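Local coordinates for 177aa long conserved hypothetical protein (ST1454) (Sulfolobus tokodaii, PDB 1WOZ) that probably transfers the adenosyl group of ATP to cob(I)alamin, as a trimeric helical-bundle enzyme of the PduO-type adenosyltransferase family, at residues Val59-Ile64 / Ile143-Arg148; Lys80-Leu85 / Asn139-Val144. All blocks are in the same frame, centred on the assembly; numbering follows the deposited sequence.

Contact 1 of 2, residues Val59-Ile64 / Ile143-Arg148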
ATOM      1  N   VAL A  59      -8.935 -10.735  13.679  1.00 18.40           N
ATOM      2  CA  VAL A  59      -8.826 -12.051  14.300  1.00 19.09           C
ATOM      3  C   VAL A  59      -9.168 -13.104  13.235  1.00 19.77           C
ATOM      4  O   VAL A  59      -8.453 -14.108  13.089  1.00 20.23           O
ATOM      5  CB  VAL A  59      -9.815 -12.173  15.478  1.00 19.49           C
ATOM      6  CG1 VAL A  59      -9.908 -13.638  15.934  1.00 20.01           C
ATOM      7  CG2 VAL A  59      -9.368 -11.246  16.623  1.00 20.32           C
ATOM      8  N   GLU A  60     -10.250 -12.870  12.486  1.00 19.34           N
ATOM      9  CA  GLU A  60     -10.676 -13.827  11.461  1.00 18.90           C
ATOM     10  C   GLU A  60      -9.685 -13.965  10.312  1.00 19.32           C
ATOM     11  O   GLU A  60      -9.613 -15.034   9.687  1.00 19.38           O
ATOM     12  CB  GLU A  60     -12.110 -13.505  10.980  1.00 19.00           C
ATOM     13  CG  GLU A  60     -13.097 -13.577  12.152  1.00 19.98           C
ATOM     14  CD  GLU A  60     -14.561 -13.302  11.802  1.00 22.63           C
ATOM     15  OE1 GLU A  60     -14.885 -12.823  10.687  1.00 19.94           O
ATOM     16  OE2 GLU A  60     -15.396 -13.571  12.682  1.00 21.19           O
ATOM     17  N   LEU A  61      -8.899 -12.920  10.041  1.00 17.71           N
ATOM     18  CA  LEU A  61      -7.871 -13.048   9.006  1.00 17.07           C
ATOM     19  C   LEU A  61      -6.814 -14.030   9.537  1.00 19.11           C
ATOM     20  O   LEU A  61      -6.212 -14.788   8.767  1.00 17.18           O
ATOM     21  CB  LEU A  61      -7.211 -11.692   8.667  1.00 17.05           C
ATOM     22  CG  LEU A  61      -8.154 -10.732   7.916  1.00 18.12           C
ATOM     23  CD1 LEU A  61      -7.398  -9.480   7.501  1.00 16.10           C
ATOM     24  CD2 LEU A  61      -8.719 -11.427   6.659  1.00 18.42           C
ATOM     25  N   PHE A  62      -6.566 -14.017  10.848  1.00 19.25           N
ATOM     26  CA  PHE A  62      -5.604 -14.991  11.391  1.00 20.65           C
ATOM     27  C   PHE A  62      -6.229 -16.385  11.284  1.00 20.41           C
ATOM     28  O   PHE A  62      -5.543 -17.361  11.004  1.00 20.82           O
ATOM     29  CB  PHE A  62      -5.250 -14.691  12.854  1.00 19.77           C
ATOM     30  CG  PHE A  62      -4.102 -13.732  13.008  1.00 21.57           C
ATOM     31  CD1 PHE A  62      -4.318 -12.363  13.071  1.00 20.42           C
ATOM     32  CD2 PHE A  62      -2.787 -14.206  13.042  1.00 21.15           C
ATOM     33  CE1 PHE A  62      -3.238 -11.469  13.161  1.00 19.33           C
ATOM     34  CE2 PHE A  62      -1.710 -13.313  13.134  1.00 22.09           C
ATOM     35  CZ  PHE A  62      -1.950 -11.942  13.192  1.00 20.91           C
ATOM     36  N   GLU A  63      -7.539 -16.490  11.506  1.00 20.76           N
ATOM     37  CA  GLU A  63      -8.177 -17.799  11.373  1.00 20.68           C
ATOM     38  C   GLU A  63      -8.110 -18.290   9.925  1.00 21.46           C
ATOM     39  O   GLU A  63      -7.916 -19.492   9.660  1.00 21.13           O
ATOM     40  CB  GLU A  63      -9.625 -17.732  11.862  1.00 22.06           C
ATOM     41  CG  GLU A  63      -9.701 -17.479  13.361  1.00 24.74           C
ATOM     42  CD  GLU A  63     -11.110 -17.569  13.929  1.00 28.69           C
ATOM     43  OE1 GLU A  63     -11.231 -17.880  15.126  1.00 33.09           O
ATOM     44  OE2 GLU A  63     -12.091 -17.310  13.204  1.00 32.29           O
ATOM     45  N   ILE A  64      -8.254 -17.361   8.982  1.00 19.63           N
ATOM     46  CA  ILE A  64      -8.165 -17.709   7.568  1.00 18.62           C
ATOM     47  C   ILE A  64      -6.760 -18.223   7.287  1.00 19.67           C
ATOM     48  O   ILE A  64      -6.575 -19.203   6.555  1.00 18.52           O
ATOM     49  CB  ILE A  64      -8.475 -16.463   6.657  1.00 20.26           C
ATOM     50  CG1 ILE A  64      -9.968 -16.166   6.715  1.00 21.36           C
ATOM     51  CG2 ILE A  64      -7.928 -16.681   5.243  1.00 20.29           C
ATOM     52  CD1 ILE A  64     -10.408 -14.953   5.908  1.00 22.82           C
ATOM     53  N   ILE A 143     -12.330 -17.080  -0.273  1.00 23.91           N
ATOM     54  CA  ILE A 143     -12.474 -16.082  -1.325  1.00 24.30           C
ATOM     55  C   ILE A 143     -13.806 -15.352  -1.125  1.00 23.45           C
ATOM     56  O   ILE A 143     -13.890 -14.124  -1.288  1.00 21.73           O
ATOM     57  CB  ILE A 143     -12.396 -16.739  -2.713  1.00 26.63           C
ATOM     58  CG1 ILE A 143     -11.017 -17.404  -2.870  1.00 31.36           C
ATOM     59  CG2 ILE A 143     -12.602 -15.699  -3.795  1.00 29.44           C
ATOM     60  CD1 ILE A 143     -10.771 -18.105  -4.217  1.00 31.51           C
ATOM     61  N   VAL A 144     -14.843 -16.092  -0.737  1.00 21.12           N
ATOM     62  CA  VAL A 144     -16.133 -15.453  -0.483  1.00 21.63           C
ATOM     63  C   VAL A 144     -16.021 -14.443   0.665  1.00 20.90           C
ATOM     64  O   VAL A 144     -16.571 -13.324   0.582  1.00 19.98           O
ATOM     65  CB  VAL A 144     -17.222 -16.475  -0.124  1.00 21.33           C
ATOM     66  CG1 VAL A 144     -18.566 -15.760   0.062  1.00 22.58           C
ATOM     67  CG2 VAL A 144     -17.316 -17.524  -1.246  1.00 24.04           C
ATOM     68  N   TYR A 145     -15.300 -14.822   1.720  1.00 17.55           N
ATOM     69  CA  TYR A 145     -15.130 -13.936   2.866  1.00 18.99           C
ATOM     70  C   TYR A 145     -14.462 -12.624   2.401  1.00 18.71           C
ATOM     71  O   TYR A 145     -14.936 -11.521   2.724  1.00 18.77           O
ATOM     72  CB  TYR A 145     -14.253 -14.607   3.941  1.00 18.90           C
ATOM     73  CG  TYR A 145     -14.102 -13.802   5.213  1.00 19.64           C
ATOM     74  CD1 TYR A 145     -14.943 -14.018   6.306  1.00 18.63           C
ATOM     75  CD2 TYR A 145     -13.123 -12.811   5.323  1.00 17.31           C
ATOM     76  CE1 TYR A 145     -14.812 -13.275   7.469  1.00 19.71           C
ATOM     77  CE2 TYR A 145     -12.983 -12.063   6.482  1.00 16.96           C
ATOM     78  CZ  TYR A 145     -13.820 -12.293   7.550  1.00 19.33           C
ATOM     79  OH  TYR A 145     -13.687 -11.560   8.701  1.00 18.65           O
ATOM     80  N   LEU A 146     -13.381 -12.762   1.639  1.00 19.33           N
ATOM     81  CA  LEU A 146     -12.632 -11.611   1.134  1.00 20.03           C
ATOM     82  C   LEU A 146     -13.509 -10.705   0.265  1.00 21.31           C
ATOM     83  O   LEU A 146     -13.412  -9.478   0.355  1.00 20.31           O
ATOM     84  CB  LEU A 146     -11.408 -12.093   0.352  1.00 19.66           C
ATOM     85  CG  LEU A 146     -10.283 -12.686   1.227  1.00 19.14           C
ATOM     86  CD1 LEU A 146      -9.222 -13.269   0.322  1.00 19.27           C
ATOM     87  CD2 LEU A 146      -9.674 -11.600   2.173  1.00 19.88           C
ATOM     88  N   ASN A 147     -14.362 -11.310  -0.563  1.00 20.82           N
ATOM     89  CA  ASN A 147     -15.277 -10.552  -1.425  1.00 21.76           C
ATOM     90  C   ASN A 147     -16.263  -9.744  -0.577  1.00 21.95           C
ATOM     91  O   ASN A 147     -16.487  -8.551  -0.840  1.00 22.60           O
ATOM     92  CB  ASN A 147     -16.004 -11.517  -2.380  1.00 23.70           C
ATOM     93  CG  ASN A 147     -17.029 -10.814  -3.296  1.00 26.10           C
ATOM     94  OD1 ASN A 147     -18.192 -10.652  -2.931  1.00 27.39           O
ATOM     95  ND2 ASN A 147     -16.590 -10.406  -4.482  1.00 25.62           N
ATOM     96  N   ARG A 148     -16.838 -10.366   0.449  1.00 19.73           N
ATOM     97  CA  ARG A 148     -17.797  -9.685   1.327  1.00 20.12           C
ATOM     98  C   ARG A 148     -17.114  -8.607   2.147  1.00 19.81           C
ATOM     99  O   ARG A 148     -17.731  -7.599   2.497  1.00 18.47           O
ATOM    100  CB  ARG A 148     -18.428 -10.655   2.333  1.00 21.28           C
ATOM    101  CG  ARG A 148     -19.624 -11.492   1.871  1.00 25.85           C
ATOM    102  CD  ARG A 148     -19.962 -11.401   0.410  1.00 28.85           C
ATOM    103  NE  ARG A 148     -20.978 -12.404   0.086  1.00 29.87           N
ATOM    104  CZ  ARG A 148     -21.014 -13.087  -1.046  1.00 30.81           C
ATOM    105  NH1 ARG A 148     -20.105 -12.871  -1.972  1.00 30.43           N
ATOM    106  NH2 ARG A 148     -21.935 -14.021  -1.233  1.00 32.92           N
TER
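With its CG anti to the backbone N (chi1 -176°), Y145 carries its ring straight out from helix 140-163 toward helix 48-69, where E60, its CG anti to the carbonyl carbon and its chain extended, brings a carboxylate to meet the phenol. The two helices belong to the helical bundle of the PduO-type adenosyltransferase fold; they run nearly antiparallel, at 156°, with segment axes 11.8 Å apart, a wide spacing that the tyrosine ring spans. Y145 OH donates a short 2.6 Å hydrogen bond to E60 OE1, which receives it on its anti lone pair. This oxygen lies near the ring plane, at the ring edge, while the carboxylate plane is turned 64° from that of the ring. E60 uses both oxygens, since OE2 forms a salt bridge with R56, and this second grip probably steadies the carboxylate for the phenol. Further along the ring, I64 comes in obliquely, its CD1 reaching 3.5 Å from Y145 CD2. All three partners of the ring are buried, and L85 of helix 79-96 also packs against Y145. A phenylalanine in place of Y145 would probably keep much of the apolar packing but leave E60 OE1 without its buried donor. L61 also lines the pocket of a bound polyether, while F62, which takes no part here, meets the ring of Y171 of the second subunit. L61 CD2 also stands obliquely to the ring of Y145, 4.3 Å from Y145 CE2.

Contact 2 of 2, residues Lys80-Leu85 / Asn139-Val144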
ATOM      1  N   LYS A  80     -21.141 -18.937   8.308  1.00 35.58           N
ATOM      2  CA  LYS A  80     -21.431 -18.009   9.403  1.00 35.62           C
ATOM      3  C   LYS A  80     -20.491 -16.811   9.446  1.00 34.89           C
ATOM      4  O   LYS A  80     -20.886 -15.726   9.886  1.00 34.35           O
ATOM      5  CB  LYS A  80     -21.406 -18.722  10.752  1.00 38.59           C
ATOM      6  CG  LYS A  80     -22.487 -19.788  10.905  1.00 42.96           C
ATOM      7  CD  LYS A  80     -22.620 -20.248  12.354  1.00 46.15           C
ATOM      8  CE  LYS A  80     -23.069 -19.093  13.262  1.00 49.40           C
ATOM      9  NZ  LYS A  80     -23.153 -19.480  14.702  1.00 50.06           N
ATOM     10  N   TYR A  81     -19.244 -17.017   9.022  1.00 32.89           N
ATOM     11  CA  TYR A  81     -18.261 -15.937   8.969  1.00 31.19           C
ATOM     12  C   TYR A  81     -18.750 -14.931   7.933  1.00 31.51           C
ATOM     13  O   TYR A  81     -18.788 -13.727   8.173  1.00 32.06           O
ATOM     14  CB  TYR A  81     -16.911 -16.450   8.477  1.00 30.66           C
ATOM     15  CG  TYR A  81     -16.045 -17.137   9.499  1.00 31.16           C
ATOM     16  CD1 TYR A  81     -14.953 -16.473  10.076  1.00 30.31           C
ATOM     17  CD2 TYR A  81     -16.280 -18.459   9.860  1.00 30.35           C
ATOM     18  CE1 TYR A  81     -14.117 -17.120  10.983  1.00 30.30           C
ATOM     19  CE2 TYR A  81     -15.451 -19.112  10.765  1.00 31.17           C
ATOM     20  CZ  TYR A  81     -14.374 -18.438  11.316  1.00 30.48           C
ATOM     21  OH  TYR A  81     -13.537 -19.109  12.168  1.00 32.73           O
ATOM     22  N   VAL A  82     -19.080 -15.441   6.754  1.00 30.36           N
ATOM     23  CA  VAL A  82     -19.545 -14.585   5.671  1.00 30.73           C
ATOM     24  C   VAL A  82     -20.839 -13.864   6.078  1.00 31.30           C
ATOM     25  O   VAL A  82     -21.009 -12.676   5.814  1.00 29.43           O
ATOM     26  CB  VAL A  82     -19.776 -15.431   4.397  1.00 31.97           C
ATOM     27  CG1 VAL A  82     -20.402 -14.580   3.292  1.00 32.74           C
ATOM     28  CG2 VAL A  82     -18.446 -16.023   3.931  1.00 31.88           C
ATOM     29  N   LYS A  83     -21.736 -14.593   6.745  1.00 30.65           N
ATOM     30  CA  LYS A  83     -23.019 -14.043   7.181  1.00 30.40           C
ATOM     31  C   LYS A  83     -22.862 -12.761   7.989  1.00 28.50           C
ATOM     32  O   LYS A  83     -23.482 -11.749   7.687  1.00 26.66           O
ATOM     33  CB  LYS A  83     -23.764 -15.062   8.039  1.00 33.31           C
ATOM     34  CG  LYS A  83     -25.000 -14.493   8.700  1.00 38.46           C
ATOM     35  CD  LYS A  83     -26.210 -14.600   7.783  1.00 43.68           C
ATOM     36  CE  LYS A  83     -26.784 -16.028   7.809  1.00 46.06           C
ATOM     37  NZ  LYS A  83     -25.782 -17.109   7.497  1.00 47.07           N
ATOM     38  N   TRP A  84     -22.049 -12.829   9.038  1.00 25.38           N
ATOM     39  CA  TRP A  84     -21.795 -11.682   9.885  1.00 24.93           C
ATOM     40  C   TRP A  84     -21.333 -10.463   9.042  1.00 22.42           C
ATOM     41  O   TRP A  84     -21.766  -9.348   9.282  1.00 20.75           O
ATOM     42  CB  TRP A  84     -20.725 -12.051  10.923  1.00 28.51           C
ATOM     43  CG  TRP A  84     -20.286 -10.886  11.683  1.00 31.20           C
ATOM     44  CD1 TRP A  84     -21.024 -10.178  12.594  1.00 32.56           C
ATOM     45  CD2 TRP A  84     -19.061 -10.162  11.503  1.00 29.88           C
ATOM     46  NE1 TRP A  84     -20.336  -9.049  12.982  1.00 33.58           N
ATOM     47  CE2 TRP A  84     -19.134  -9.013  12.326  1.00 31.41           C
ATOM     48  CE3 TRP A  84     -17.914 -10.373  10.730  1.00 30.45           C
ATOM     49  CZ2 TRP A  84     -18.095  -8.070  12.393  1.00 30.44           C
ATOM     50  CZ3 TRP A  84     -16.876  -9.431  10.800  1.00 29.68           C
ATOM     51  CH2 TRP A  84     -16.985  -8.293  11.627  1.00 26.99           C
ATOM     52  N   LEU A  85     -20.450 -10.680   8.066  1.00 22.83           N
ATOM     53  CA  LEU A  85     -19.981  -9.564   7.220  1.00 22.60           C
ATOM     54  C   LEU A  85     -21.161  -8.927   6.473  1.00 22.85           C
ATOM     55  O   LEU A  85     -21.296  -7.711   6.417  1.00 23.45           O
ATOM     56  CB  LEU A  85     -18.954 -10.047   6.197  1.00 21.03           C
ATOM     57  CG  LEU A  85     -17.613 -10.558   6.744  1.00 20.29           C
ATOM     58  CD1 LEU A  85     -16.812 -11.120   5.611  1.00 18.75           C
ATOM     59  CD2 LEU A  85     -16.867  -9.422   7.440  1.00 18.55           C
ATOM     60  N   ASN A 139      -9.786 -23.564   0.825  1.00 35.62           N
ATOM     61  CA  ASN A 139     -11.204 -23.474   1.149  1.00 33.67           C
ATOM     62  C   ASN A 139     -11.828 -22.302   0.372  1.00 33.84           C
ATOM     63  O   ASN A 139     -11.458 -21.149   0.569  1.00 31.75           O
ATOM     64  CB  ASN A 139     -11.352 -23.269   2.664  1.00 31.97           C
ATOM     65  CG  ASN A 139     -12.799 -23.105   3.110  1.00 30.77           C
ATOM     66  OD1 ASN A 139     -13.734 -23.129   2.305  1.00 28.66           O
ATOM     67  ND2 ASN A 139     -12.984 -22.923   4.406  1.00 29.83           N
ATOM     68  N   ARG A 140     -12.771 -22.616  -0.515  1.00 34.05           N
ATOM     69  CA  ARG A 140     -13.454 -21.620  -1.347  1.00 34.33           C
ATOM     70  C   ARG A 140     -14.149 -20.511  -0.539  1.00 31.82           C
ATOM     71  O   ARG A 140     -14.306 -19.383  -1.017  1.00 30.39           O
ATOM     72  CB  ARG A 140     -14.477 -22.345  -2.239  1.00 39.62           C
ATOM     73  CG  ARG A 140     -15.298 -21.460  -3.181  1.00 47.96           C
ATOM     74  CD  ARG A 140     -14.438 -20.844  -4.291  1.00 54.01           C
ATOM     75  NE  ARG A 140     -15.214 -20.062  -5.264  1.00 58.44           N
ATOM     76  CZ  ARG A 140     -16.143 -20.567  -6.079  1.00 60.16           C
ATOM     77  NH1 ARG A 140     -16.427 -21.864  -6.047  1.00 60.77           N
ATOM     78  NH2 ARG A 140     -16.779 -19.772  -6.939  1.00 59.98           N
HETATM   79  N   MSE A 141     -14.561 -20.826   0.684  1.00 28.85           N
HETATM   80  CA  MSE A 141     -15.236 -19.849   1.524  1.00 26.80           C
HETATM   81  C   MSE A 141     -14.323 -18.662   1.872  1.00 24.45           C
HETATM   82  O   MSE A 141     -14.788 -17.592   2.266  1.00 22.77           O
HETATM   83  CB  MSE A 141     -15.745 -20.503   2.809  1.00 29.44           C
HETATM   84  CG  MSE A 141     -16.891 -19.739   3.469  1.00 32.76           C
HETATM   85 SE   MSE A 141     -18.538 -19.604   2.334  1.00 42.59          SE
HETATM   86  CE  MSE A 141     -18.149 -20.929   1.042  1.00 32.78           C
ATOM     87  N   ILE A 142     -13.029 -18.867   1.732  1.00 22.83           N
ATOM     88  CA  ILE A 142     -12.057 -17.819   2.022  1.00 23.46           C
ATOM     89  C   ILE A 142     -12.182 -16.700   0.995  1.00 23.47           C
ATOM     90  O   ILE A 142     -12.155 -15.514   1.341  1.00 21.06           O
ATOM     91  CB  ILE A 142     -10.643 -18.400   2.003  1.00 23.13           C
ATOM     92  CG1 ILE A 142     -10.455 -19.260   3.265  1.00 21.96           C
ATOM     93  CG2 ILE A 142      -9.583 -17.281   1.945  1.00 23.72           C
ATOM     94  CD1 ILE A 142      -9.140 -20.017   3.275  1.00 23.12           C
ATOM     95  N   ILE A 143     -12.330 -17.080  -0.273  1.00 23.91           N
ATOM     96  CA  ILE A 143     -12.474 -16.082  -1.325  1.00 24.30           C
ATOM     97  C   ILE A 143     -13.806 -15.352  -1.125  1.00 23.45           C
ATOM     98  O   ILE A 143     -13.890 -14.124  -1.288  1.00 21.73           O
ATOM     99  CB  ILE A 143     -12.396 -16.739  -2.713  1.00 26.63           C
ATOM    100  CG1 ILE A 143     -11.017 -17.404  -2.870  1.00 31.36           C
ATOM    101  CG2 ILE A 143     -12.602 -15.699  -3.795  1.00 29.44           C
ATOM    102  CD1 ILE A 143     -10.771 -18.105  -4.217  1.00 31.51           C
ATOM    103  N   VAL A 144     -14.843 -16.092  -0.737  1.00 21.12           N
ATOM    104  CA  VAL A 144     -16.133 -15.453  -0.483  1.00 21.63           C
ATOM    105  C   VAL A 144     -16.021 -14.443   0.665  1.00 20.90           C
ATOM    106  O   VAL A 144     -16.571 -13.324   0.582  1.00 19.98           O
ATOM    107  CB  VAL A 144     -17.222 -16.475  -0.124  1.00 21.33           C
ATOM    108  CG1 VAL A 144     -18.566 -15.760   0.062  1.00 22.58           C
ATOM    109  CG2 VAL A 144     -17.316 -17.524  -1.246  1.00 24.04           C
TER
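V82 meets V144 and M141, modelled as selenomethionine, in a small apolar contact between neighbouring helices of the bundle, 79-96 and 140-163. The methyl CG2 of V82 does most of the work, lying 3.9 Å from V144 CG1 and at a similar distance from the selenium of M141. Its other methyl, CG1, also touches V144 CG1, so one methyl of V144 rests against both branches of V82. Each pair of side chains crosses at about a right angle, and no hydrogen bond joins the two segments. The backbones come close here, V82 CA and V144 CA being 7.1 Å apart. M141 reaches the valine by a bent chain: CG leaves roughly opposite the backbone N (chi1 -158°), and the turn at chi2 (62°) then brings the selenium to V82 CG2. One shell further out, the aliphatic part of R148 packs on V82, while I77, in the loop before helix 79-96, touches M141. L85, one turn beyond V82, continues the packing of helix 79-96 on helix 140-163 through Y145, R148 and L152. M141 lies in the first turn of its helix, where N139 is the N-cap; this probably fixes the backbone from which its side chain starts. The cap side chain is itself held, because N139 ND2 donates to both I77 O and D67 OD2, fastening the helix start to the loop before helix 79-96 and to the end of helix 48-69. Its other amide atom, N139 OD1, accepts from M141 N at 2.9 Å, with the donor lying above the carbonyl plane.

From the N terminus, the chain first passes through residues 59-64 on helix 48-69, then through 80-85 on helix 79-96, and only after helix 109-134 does it reach helix 140-163. Both contacts end there, sharing I143 and V144, so the shorter loop closed by contact 2 lies within the longer one closed by contact 1. Two helices consecutive in sequence are thus both joined to the same later helix. The centres of the two contacts lie about 6 Å apart, and residues of the two touch directly: E63 OE2 and Y81 OH, 2.5 Å apart, probably share a hydrogen bond, and E60 packs on Y81, tying helix 48-69 to helix 79-96 and completing a three-helix cluster.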